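PDB 2IPQ: hypothetical protein STY4665 from Salmonella typhi, which is of unknown function, though its C-terminal TraI-type domain suggests a role linked to conjugal DNA transfer. Local coordinates for residues S4-W12 against Q71-K81; L35-V44 against L108-Y119. One frame throughout, in Å; residues are numbered along the deposited sequence. Where two conformers were deposited one is given.

Contact 1: S4-W12 against Q71-K81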
loop_
_atom_site.group_PDB
_atom_site.type_symbol
_atom_site.label_atom_id
_atom_site.label_comp_id
_atom_site.label_asym_id
_atom_site.label_seq_id
_atom_site.Cartn_x
_atom_site.Cartn_y
_atom_site.Cartn_z
ATOM N N SER A 4 10.250 10.654 -14.350
ATOM C CA SER A 4 9.150 10.736 -13.400
ATOM C C SER A 4 7.868 10.065 -13.914
ATOM O O SER A 4 7.170 9.387 -13.161
ATOM C CB SER A 4 8.896 12.199 -12.998
ATOM O OG SER A 4 7.925 12.306 -11.962
ATOM N N THR A 5 7.556 10.248 -15.193
ATOM C CA THR A 5 6.393 9.586 -15.776
ATOM C C THR A 5 6.572 8.070 -15.873
ATOM O O THR A 5 5.686 7.317 -15.485
ATOM C CB THR A 5 6.026 10.180 -17.127
ATOM O OG1 THR A 5 5.767 11.575 -16.943
ATOM C CG2 THR A 5 4.768 9.513 -17.685
ATOM N N GLU A 6 7.725 7.638 -16.377
ATOM C CA GLU A 6 8.000 6.230 -16.614
ATOM C C GLU A 6 8.115 5.465 -15.299
ATOM O O GLU A 6 7.550 4.383 -15.133
ATOM C CB GLU A 6 9.285 6.076 -17.434
ATOM N N LEU A 7 8.859 6.047 -14.372
ATOM C CA LEU A 7 9.043 5.503 -13.043
ATOM C C LEU A 7 7.717 5.359 -12.267
ATOM O O LEU A 7 7.448 4.331 -11.661
ATOM C CB LEU A 7 10.031 6.384 -12.277
ATOM C CG LEU A 7 10.462 5.918 -10.890
ATOM C CD1 LEU A 7 10.932 4.472 -10.983
ATOM C CD2 LEU A 7 11.554 6.811 -10.359
ATOM N N GLY A 8 6.899 6.401 -12.291
ATOM C CA GLY A 8 5.522 6.326 -11.812
ATOM C C GLY A 8 4.759 5.130 -12.363
ATOM O O GLY A 8 4.268 4.298 -11.579
ATOM N N ASP A 9 4.665 5.057 -13.702
ATOM C CA ASP A 9 3.978 3.961 -14.398
ATOM C C ASP A 9 4.556 2.568 -14.059
ATOM O O ASP A 9 3.813 1.601 -13.923
ATOM C CB ASP A 9 3.961 4.180 -15.908
ATOM C CG ASP A 9 2.941 5.254 -16.348
ATOM O OD1 ASP A 9 1.903 5.404 -15.669
ATOM O OD2 ASP A 9 3.182 5.949 -17.378
ATOM N N LEU A 10 5.875 2.482 -13.915
ATOM C CA LEU A 10 6.538 1.245 -13.534
ATOM C C LEU A 10 6.101 0.836 -12.142
ATOM O O LEU A 10 5.718 -0.314 -11.908
ATOM C CB LEU A 10 8.043 1.456 -13.515
ATOM C CG LEU A 10 8.939 0.363 -14.092
ATOM C CD1 LEU A 10 10.372 0.618 -13.662
ATOM C CD2 LEU A 10 8.481 -1.035 -13.681
ATOM N N PHE A 11 6.165 1.772 -11.200
ATOM C CA PHE A 11 5.842 1.425 -9.843
ATOM C C PHE A 11 4.368 1.029 -9.723
ATOM O O PHE A 11 4.020 0.070 -9.032
ATOM C CB PHE A 11 6.133 2.566 -8.874
ATOM C CG PHE A 11 5.439 2.388 -7.553
ATOM C CD1 PHE A 11 4.170 2.896 -7.347
ATOM C CD2 PHE A 11 6.044 1.694 -6.535
ATOM C CE1 PHE A 11 3.522 2.706 -6.113
ATOM C CE2 PHE A 11 5.404 1.496 -5.303
ATOM C CZ PHE A 11 4.134 2.017 -5.103
ATOM N N TRP A 12 3.493 1.770 -10.391
ATOM C CA TRP A 12 2.059 1.535 -10.251
ATOM C C TRP A 12 1.670 0.232 -10.985
ATOM O O TRP A 12 0.851 -0.571 -10.500
ATOM C CB TRP A 12 1.304 2.733 -10.827
ATOM C CG TRP A 12 -0.151 2.484 -11.002
ATOM C CD1 TRP A 12 -0.821 2.357 -12.175
ATOM C CD2 TRP A 12 -1.126 2.339 -9.958
ATOM N NE1 TRP A 12 -2.155 2.141 -11.933
ATOM C CE2 TRP A 12 -2.366 2.118 -10.578
ATOM C CE3 TRP A 12 -1.061 2.361 -8.557
ATOM C CZ2 TRP A 12 -3.543 1.926 -9.852
ATOM C CZ3 TRP A 12 -2.225 2.175 -7.830
ATOM C CH2 TRP A 12 -3.453 1.958 -8.481
ATOM N N GLN A 71 12.466 9.487 -5.241
ATOM C CA GLN A 71 12.097 9.521 -6.680
ATOM C C GLN A 71 10.798 8.770 -6.981
ATOM O O GLN A 71 9.843 9.339 -7.491
ATOM C CB GLN A 71 13.199 8.900 -7.530
ATOM C CG GLN A 71 13.872 9.853 -8.501
ATOM C CD GLN A 71 15.196 10.372 -7.965
ATOM O OE1 GLN A 71 16.109 10.693 -8.729
ATOM N NE2 GLN A 71 15.308 10.457 -6.634
ATOM N N VAL A 72 10.776 7.485 -6.658
ATOM C CA VAL A 72 9.595 6.659 -6.879
ATOM C C VAL A 72 8.342 7.207 -6.192
ATOM O O VAL A 72 7.292 7.283 -6.816
ATOM C CB VAL A 72 9.813 5.203 -6.405
ATOM C CG1 VAL A 72 8.666 4.337 -6.880
ATOM C CG2 VAL A 72 11.110 4.676 -6.958
ATOM N N GLN A 73 8.458 7.577 -4.918
ATOM C CA GLN A 73 7.344 8.192 -4.198
ATOM C C GLN A 73 6.803 9.473 -4.845
ATOM O O GLN A 73 5.591 9.609 -5.048
ATOM C CB GLN A 73 7.721 8.463 -2.748
ATOM C CG GLN A 73 6.687 9.285 -1.987
ATOM C CD GLN A 73 6.849 9.124 -0.490
ATOM O OE1 GLN A 73 7.937 8.802 -0.018
ATOM N NE2 GLN A 73 5.773 9.332 0.263
ATOM N N ALA A 74 7.697 10.407 -5.174
ATOM C CA ALA A 74 7.304 11.571 -5.934
ATOM C C ALA A 74 6.628 11.180 -7.263
ATOM O O ALA A 74 5.593 11.760 -7.662
ATOM C CB ALA A 74 8.521 12.504 -6.190
ATOM N N ALA A 75 7.213 10.216 -7.964
ATOM C CA ALA A 75 6.652 9.838 -9.253
ATOM C C ALA A 75 5.279 9.204 -9.001
ATOM O O ALA A 75 4.303 9.487 -9.696
ATOM C CB ALA A 75 7.577 8.906 -10.006
ATOM N N PHE A 76 5.190 8.357 -8.000
ATOM C CA PHE A 76 3.895 7.749 -7.681
ATOM C C PHE A 76 2.821 8.794 -7.363
ATOM O O PHE A 76 1.716 8.705 -7.872
ATOM C CB PHE A 76 4.009 6.803 -6.502
ATOM C CG PHE A 76 2.674 6.309 -6.006
ATOM C CD1 PHE A 76 1.840 5.568 -6.846
ATOM C CD2 PHE A 76 2.251 6.595 -4.710
ATOM C CE1 PHE A 76 0.604 5.109 -6.396
ATOM C CE2 PHE A 76 1.000 6.148 -4.244
ATOM C CZ PHE A 76 0.189 5.400 -5.092
ATOM N N GLU A 77 3.133 9.764 -6.508
ATOM C CA GLU A 77 2.104 10.721 -6.078
ATOM C C GLU A 77 1.561 11.570 -7.207
ATOM O O GLU A 77 0.402 12.000 -7.169
ATOM C CB GLU A 77 2.614 11.630 -4.971
ATOM C CG GLU A 77 2.634 10.976 -3.581
ATOM C CD GLU A 77 2.900 12.004 -2.491
ATOM O OE1 GLU A 77 3.117 13.192 -2.847
ATOM O OE2 GLU A 77 2.891 11.640 -1.297
ATOM N N LYS A 78 2.398 11.811 -8.213
ATOM C CA LYS A 78 2.016 12.640 -9.355
ATOM C C LYS A 78 0.887 11.994 -10.156
ATOM O O LYS A 78 0.245 12.640 -10.964
ATOM C CB LYS A 78 3.232 12.927 -10.244
ATOM C CG LYS A 78 4.119 14.045 -9.679
ATOM C CD LYS A 78 5.516 14.110 -10.307
ATOM C CE LYS A 78 6.091 15.545 -10.238
ATOM N NZ LYS A 78 6.605 15.899 -8.863
HETATM N N MSE A 79 0.637 10.711 -9.918
HETATM C CA MSE A 79 -0.361 10.004 -10.693
HETATM C C MSE A 79 -1.734 10.051 -10.063
HETATM O O MSE A 79 -2.742 9.781 -10.731
HETATM C CB MSE A 79 0.052 8.569 -10.882
HETATM C CG MSE A 79 1.341 8.418 -11.645
HETATM SE SE MSE A 79 1.789 6.555 -11.470
HETATM C CE MSE A 79 0.751 5.934 -13.080
ATOM N N ARG A 80 -1.777 10.392 -8.780
ATOM C CA ARG A 80 -3.051 10.674 -8.141
ATOM C C ARG A 80 -3.947 9.431 -8.126
ATOM O O ARG A 80 -5.111 9.504 -8.467
ATOM C CB ARG A 80 -3.756 11.803 -8.901
ATOM C CG ARG A 80 -2.829 12.964 -9.167
ATOM C CD ARG A 80 -3.617 14.270 -9.418
ATOM N NE ARG A 80 -2.644 15.364 -9.723
ATOM C CZ ARG A 80 -2.512 16.416 -8.904
ATOM N NH1 ARG A 80 -1.617 17.379 -9.254
ATOM N NH2 ARG A 80 -3.293 16.515 -7.737
ATOM N N LYS A 81 -3.403 8.291 -7.730
ATOM C CA LYS A 81 -4.235 7.105 -7.505
ATOM C C LYS A 81 -4.645 6.980 -6.038
ATOM O O LYS A 81 -5.643 6.309 -5.707
ATOM C CB LYS A 81 -3.498 5.830 -7.942
ATOM C CG LYS A 81 -2.818 5.909 -9.299
ATOM C CD LYS A 81 -3.850 6.003 -10.405
ATOM C CE LYS A 81 -3.458 5.151 -11.563
ATOM N NZ LYS A 81 -4.151 5.606 -12.778
#
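G8 and A75 bring helix 4-12 and helix 71-77 together at nearly a right angle, -87°, with the axes 7.8 Å apart. This is helix-on-helix packing in a domain whose family is grouped with the helix-turn-helix proteins. At the crossing neither residue has a bulky side chain, and A75 CB settles on the backbone of the other helix, 3.5 Å from G8 N. L7 and V72 fill one flank, their methyls meeting at CD1 and CG2, while F11 lays its CB and ring against V72 CG1.

F11 then reaches F76. The two make an offset edge-to-face pair, centroids 5.0 Å apart and planes at 64°, in which F11 sends CE1 over the face of F76. With CG anti to the backbone N (chi1 163°), the F11 ring is swung toward F76 CD1. W12 meets F76 at its rim, CE3 lying near the plane of the phenyl ring.

K81, just after the type I turn E77-R80, lies over one face of the W12 indole. From the backbone outward, CB sits by CZ3 and CH2 of the benzo ring, K81 CG is 4.0 Å from W12 CD2 and CE2, and CD drifts over toward CZ2. Bends at chi2 and chi3 keep the chain low. M79 takes the neighbouring position: its SE packs on W12 CB at 3.9 Å and makes an oblique Met-aromatic contact, 5.3 Å from the centroid of the W12 five-membered ring. K81 CE stands over that same ring in a CH-pi contact, 3.6 Å from its centroid, and the lysine ends with NZ 4.1 Å from W12 NE1.

Contact 2: L35-V44 against L108-Y119; sequences LTCGFVFISV and LTGYLIKMSEIY
V40 and I113 exchange two backbone hydrogen bonds, the tighter being V40 N to I113 O at 2.7 Å and nearly straight (173°). I42 and Y111 form the next hydrogen-bonded pair of this antiparallel ladder, and V44 N continues it to T109 O, 3.0 Å away and in the carbonyl plane. Water 1 extends the pairing, donating to V44 O and accepting from T109 N.

On one face I42 takes the crowded position, CG1 between the backbone N and the carbonyl carbon (chi1 70°). CG1 then lies against Y111 CB, and CD1 presses on I113 CD1 at a tight 3.5 Å. V44 CG1 touches the Y111 ring at CE1, also 3.5 Å away. On the other face L112 CD2 is wedged between the CB atoms of F39 and F41, 3.9 Å from each. The F41 ring runs on past G110, whose CA makes a CA-H...O contact with I42 O at 3.2 Å; the strands come close here, S43 CA and G110 CA being 4.2 Å apart.

Beyond K114 the chain turns into helix 115-118, and L35 CD2 touches both M115 SE and Y119 CE1. In the second shell, Y111 OH is probably hydrogen-bonded to Q73 NE2 and, at a doubtfully short separation, to E77 OE2, both on helix 68-77. Strands 39-43 and 105-114 lie inside the five-stranded sheet: strand 33-36 flanks the first, strand 91-96 the second, and helix 4-20 packs on I118 and Y119.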
loop_
_atom_site.group_PDB
_atom_site.type_symbol
_atom_site.label_atom_id
_atom_site.label_comp_id
_atom_site.label_asym_id
_atom_site.label_seq_id
_atom_site.Cartn_x
_atom_site.Cartn_y
_atom_site.Cartn_z
ATOM N N LEU A 35 -5.564 -4.867 3.053
ATOM C CA LEU A 35 -6.921 -4.462 2.665
ATOM C C LEU A 35 -7.735 -4.048 3.880
ATOM O O LEU A 35 -7.680 -4.721 4.925
ATOM C CB LEU A 35 -7.620 -5.620 1.964
ATOM C CG LEU A 35 -7.293 -5.670 0.469
ATOM C CD1 LEU A 35 -5.927 -6.281 0.244
ATOM C CD2 LEU A 35 -8.381 -6.380 -0.334
ATOM N N THR A 36 -8.496 -2.961 3.751
ATOM C CA THR A 36 -9.311 -2.469 4.860
ATOM C C THR A 36 -10.486 -1.609 4.442
ATOM O O THR A 36 -10.301 -0.548 3.885
ATOM C CB THR A 36 -8.490 -1.623 5.845
ATOM O OG1 THR A 36 -7.232 -2.272 6.105
ATOM C CG2 THR A 36 -9.252 -1.460 7.165
ATOM N N CYS A 37 -11.692 -2.095 4.706
ATOM C CA CYS A 37 -12.928 -1.306 4.597
ATOM C C CYS A 37 -13.052 -0.477 3.321
ATOM O O CYS A 37 -13.454 0.685 3.388
ATOM C CB CYS A 37 -13.088 -0.398 5.815
ATOM S SG CYS A 37 -13.307 -1.289 7.364
ATOM N N GLY A 38 -12.704 -1.073 2.176
ATOM C CA GLY A 38 -12.922 -0.446 0.884
ATOM C C GLY A 38 -11.636 0.062 0.281
ATOM O O GLY A 38 -11.639 0.600 -0.820
ATOM N N PHE A 39 -10.534 -0.110 1.001
ATOM C CA PHE A 39 -9.269 0.506 0.627
ATOM C C PHE A 39 -8.115 -0.477 0.697
ATOM O O PHE A 39 -8.159 -1.475 1.450
ATOM C CB PHE A 39 -8.980 1.715 1.528
ATOM C CG PHE A 39 -9.867 2.891 1.244
ATOM C CD1 PHE A 39 -9.635 3.692 0.139
ATOM C CD2 PHE A 39 -10.943 3.184 2.071
ATOM C CE1 PHE A 39 -10.461 4.781 -0.143
ATOM C CE2 PHE A 39 -11.771 4.258 1.806
ATOM C CZ PHE A 39 -11.531 5.058 0.702
ATOM N N VAL A 40 -7.083 -0.199 -0.091
ATOM C CA VAL A 40 -5.817 -0.876 0.074
ATOM C C VAL A 40 -4.866 0.066 0.796
ATOM O O VAL A 40 -4.596 1.136 0.320
ATOM C CB VAL A 40 -5.238 -1.293 -1.277
ATOM C CG1 VAL A 40 -3.844 -1.992 -1.085
ATOM C CG2 VAL A 40 -6.244 -2.239 -2.012
ATOM N N PHE A 41 -4.365 -0.338 1.953
ATOM C CA PHE A 41 -3.360 0.448 2.644
ATOM C C PHE A 41 -1.967 -0.003 2.229
ATOM O O PHE A 41 -1.620 -1.171 2.338
ATOM C CB PHE A 41 -3.525 0.288 4.161
ATOM C CG PHE A 41 -2.444 0.944 4.972
ATOM C CD1 PHE A 41 -2.528 2.292 5.301
ATOM C CD2 PHE A 41 -1.352 0.207 5.438
ATOM C CE1 PHE A 41 -1.531 2.912 6.063
ATOM C CE2 PHE A 41 -0.345 0.823 6.205
ATOM C CZ PHE A 41 -0.440 2.169 6.516
ATOM N N ILE A 42 -1.143 0.930 1.765
ATOM C CA ILE A 42 0.234 0.573 1.467
ATOM C C ILE A 42 1.174 1.384 2.363
ATOM O O ILE A 42 1.180 2.642 2.388
ATOM C CB ILE A 42 0.559 0.730 -0.042
ATOM C CG1 ILE A 42 0.590 2.203 -0.406
ATOM C CG2 ILE A 42 -0.507 0.002 -0.937
ATOM C CD1 ILE A 42 0.779 2.495 -1.921
ATOM N N SER A 43 1.989 0.676 3.109
ATOM C CA SER A 43 2.766 1.378 4.084
ATOM C C SER A 43 4.026 1.944 3.449
ATOM O O SER A 43 4.575 1.362 2.525
ATOM C CB SER A 43 3.045 0.510 5.308
ATOM O OG SER A 43 4.084 -0.352 5.005
ATOM N N VAL A 44 4.452 3.098 3.933
ATOM C CA VAL A 44 5.668 3.763 3.454
ATOM C C VAL A 44 6.620 3.993 4.623
ATOM O O VAL A 44 6.192 4.334 5.726
ATOM C CB VAL A 44 5.420 5.124 2.713
ATOM C CG1 VAL A 44 4.092 5.148 1.946
ATOM C CG2 VAL A 44 5.481 6.235 3.637
ATOM N N LEU A 108 2.308 2.392 11.819
ATOM C CA LEU A 108 2.719 2.570 10.447
ATOM C C LEU A 108 1.963 3.769 9.871
ATOM O O LEU A 108 0.913 4.154 10.383
ATOM C CB LEU A 108 2.310 1.336 9.631
ATOM C CG LEU A 108 2.845 -0.057 9.936
ATOM C CD1 LEU A 108 2.129 -1.028 8.988
ATOM C CD2 LEU A 108 4.366 -0.078 9.751
ATOM N N THR A 109 2.499 4.338 8.797
ATOM C CA THR A 109 1.776 5.330 7.994
ATOM C C THR A 109 1.902 4.969 6.516
ATOM O O THR A 109 2.824 4.252 6.126
ATOM C CB THR A 109 2.180 6.828 8.302
ATOM O OG1 THR A 109 2.766 7.446 7.174
ATOM C CG2 THR A 109 3.111 6.943 9.472
ATOM N N GLY A 110 0.961 5.445 5.706
ATOM C CA GLY A 110 1.017 5.193 4.286
ATOM C C GLY A 110 -0.252 5.633 3.605
ATOM O O GLY A 110 -1.044 6.360 4.162
ATOM N N TYR A 111 -0.435 5.147 2.392
ATOM C CA TYR A 111 -1.456 5.634 1.493
ATOM C C TYR A 111 -2.653 4.730 1.600
ATOM O O TYR A 111 -2.510 3.545 1.881
ATOM C CB TYR A 111 -0.912 5.573 0.066
ATOM C CG TYR A 111 0.199 6.564 -0.214
ATOM C CD1 TYR A 111 1.539 6.143 -0.340
ATOM C CD2 TYR A 111 -0.082 7.919 -0.357
ATOM C CE1 TYR A 111 2.583 7.086 -0.613
ATOM C CE2 TYR A 111 0.933 8.857 -0.626
ATOM C CZ TYR A 111 2.256 8.436 -0.751
ATOM O OH TYR A 111 3.234 9.381 -1.012
ATOM N N LEU A 112 -3.829 5.286 1.367
ATOM C CA LEU A 112 -5.013 4.495 1.051
ATOM C C LEU A 112 -5.355 4.560 -0.428
ATOM O O LEU A 112 -5.401 5.632 -1.012
ATOM C CB LEU A 112 -6.213 5.003 1.860
ATOM C CG LEU A 112 -6.170 4.721 3.373
ATOM C CD1 LEU A 112 -7.454 5.216 3.940
ATOM C CD2 LEU A 112 -6.037 3.268 3.616
ATOM N N ILE A 113 -5.611 3.421 -1.043
ATOM C CA ILE A 113 -5.996 3.411 -2.448
ATOM C C ILE A 113 -7.302 2.647 -2.606
ATOM O O ILE A 113 -7.411 1.511 -2.141
ATOM C CB ILE A 113 -4.909 2.686 -3.251
ATOM C CG1 ILE A 113 -3.592 3.459 -3.139
ATOM C CG2 ILE A 113 -5.364 2.440 -4.711
ATOM C CD1 ILE A 113 -2.382 2.590 -3.349
ATOM N N LYS A 114 -8.276 3.262 -3.264
ATOM C CA LYS A 114 -9.580 2.652 -3.492
ATOM C C LYS A 114 -9.397 1.289 -4.104
ATOM O O LYS A 114 -8.635 1.165 -5.064
ATOM C CB LYS A 114 -10.388 3.483 -4.475
ATOM C CG LYS A 114 -11.099 4.650 -3.888
ATOM C CD LYS A 114 -12.019 5.318 -4.937
ATOM C CE LYS A 114 -13.117 4.365 -5.405
ATOM N NZ LYS A 114 -14.234 5.055 -6.118
HETATM N N MSE A 115 -10.097 0.289 -3.562
HETATM C CA MSE A 115 -9.980 -1.103 -4.012
HETATM C C MSE A 115 -10.087 -1.268 -5.521
HETATM O O MSE A 115 -9.356 -2.056 -6.115
HETATM C CB MSE A 115 -11.078 -1.973 -3.396
HETATM C CG MSE A 115 -11.170 -1.893 -1.905
HETATM SE SE MSE A 115 -10.719 -3.553 -1.033
HETATM C CE MSE A 115 -12.504 -4.110 -0.459
ATOM N N SER A 116 -11.015 -0.533 -6.131
ATOM C CA SER A 116 -11.315 -0.692 -7.534
ATOM C C SER A 116 -10.269 -0.053 -8.459
ATOM O O SER A 116 -10.362 -0.191 -9.676
ATOM C CB SER A 116 -12.688 -0.097 -7.826
ATOM O OG SER A 116 -12.674 1.299 -7.564
ATOM N N GLU A 117 -9.282 0.651 -7.909
ATOM C CA GLU A 117 -8.152 1.079 -8.730
ATOM C C GLU A 117 -7.173 -0.094 -8.920
ATOM O O GLU A 117 -6.382 -0.101 -9.859
ATOM C CB GLU A 117 -7.438 2.311 -8.138
ATOM C CG GLU A 117 -8.321 3.568 -7.922
ATOM C CD GLU A 117 -8.241 4.629 -9.045
ATOM O OE1 GLU A 117 -7.902 4.301 -10.212
ATOM O OE2 GLU A 117 -8.530 5.814 -8.752
ATOM N N ILE A 118 -7.234 -1.076 -8.016
ATOM C CA ILE A 118 -6.386 -2.270 -8.085
ATOM C C ILE A 118 -7.180 -3.467 -8.565
ATOM O O ILE A 118 -6.857 -4.071 -9.583
ATOM C CB ILE A 118 -5.824 -2.698 -6.706
ATOM C CG1 ILE A 118 -5.211 -1.521 -5.930
ATOM C CG2 ILE A 118 -4.912 -3.927 -6.868
ATOM C CD1 ILE A 118 -3.956 -0.974 -6.504
ATOM N N TYR A 119 -8.217 -3.809 -7.804
ATOM C CA TYR A 119 -9.002 -5.009 -8.037
ATOM C C TYR A 119 -10.283 -4.637 -8.759
ATOM O O TYR A 119 -10.392 -4.773 -9.975
ATOM C CB TYR A 119 -9.369 -5.659 -6.704
ATOM C CG TYR A 119 -8.198 -6.033 -5.813
ATOM C CD1 TYR A 119 -7.873 -5.267 -4.700
ATOM C CD2 TYR A 119 -7.426 -7.166 -6.073
ATOM C CE1 TYR A 119 -6.801 -5.610 -3.863
ATOM C CE2 TYR A 119 -6.355 -7.515 -5.248
ATOM C CZ TYR A 119 -6.052 -6.721 -4.144
ATOM O OH TYR A 119 -5.001 -7.050 -3.320
HETATM O O HOH W 1 5.006 3.206 7.781
#

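Overall arrangement
Contact 2 is buried, its centre about 5 Å from the centre of the chain; the centre of contact 1 lies about 14 Å from that point, and contact 1 is only partly buried. They share no segment and differ in chemistry. Residues 35-44 and 108-119 are joined by a backbone hydrogen-bond ladder with apolar side chains on both faces, whereas 4-12 and 71-81 have no hydrogen bond between them and rely on rings, methyls and a selenomethionine. Yet the two touch, their centres about 16 Å apart. Helix 68-77 probably reaches contact 2 through the polar end of Y111, and the W12 indole packs on E117 and I118 of the short helix after strand 105-114.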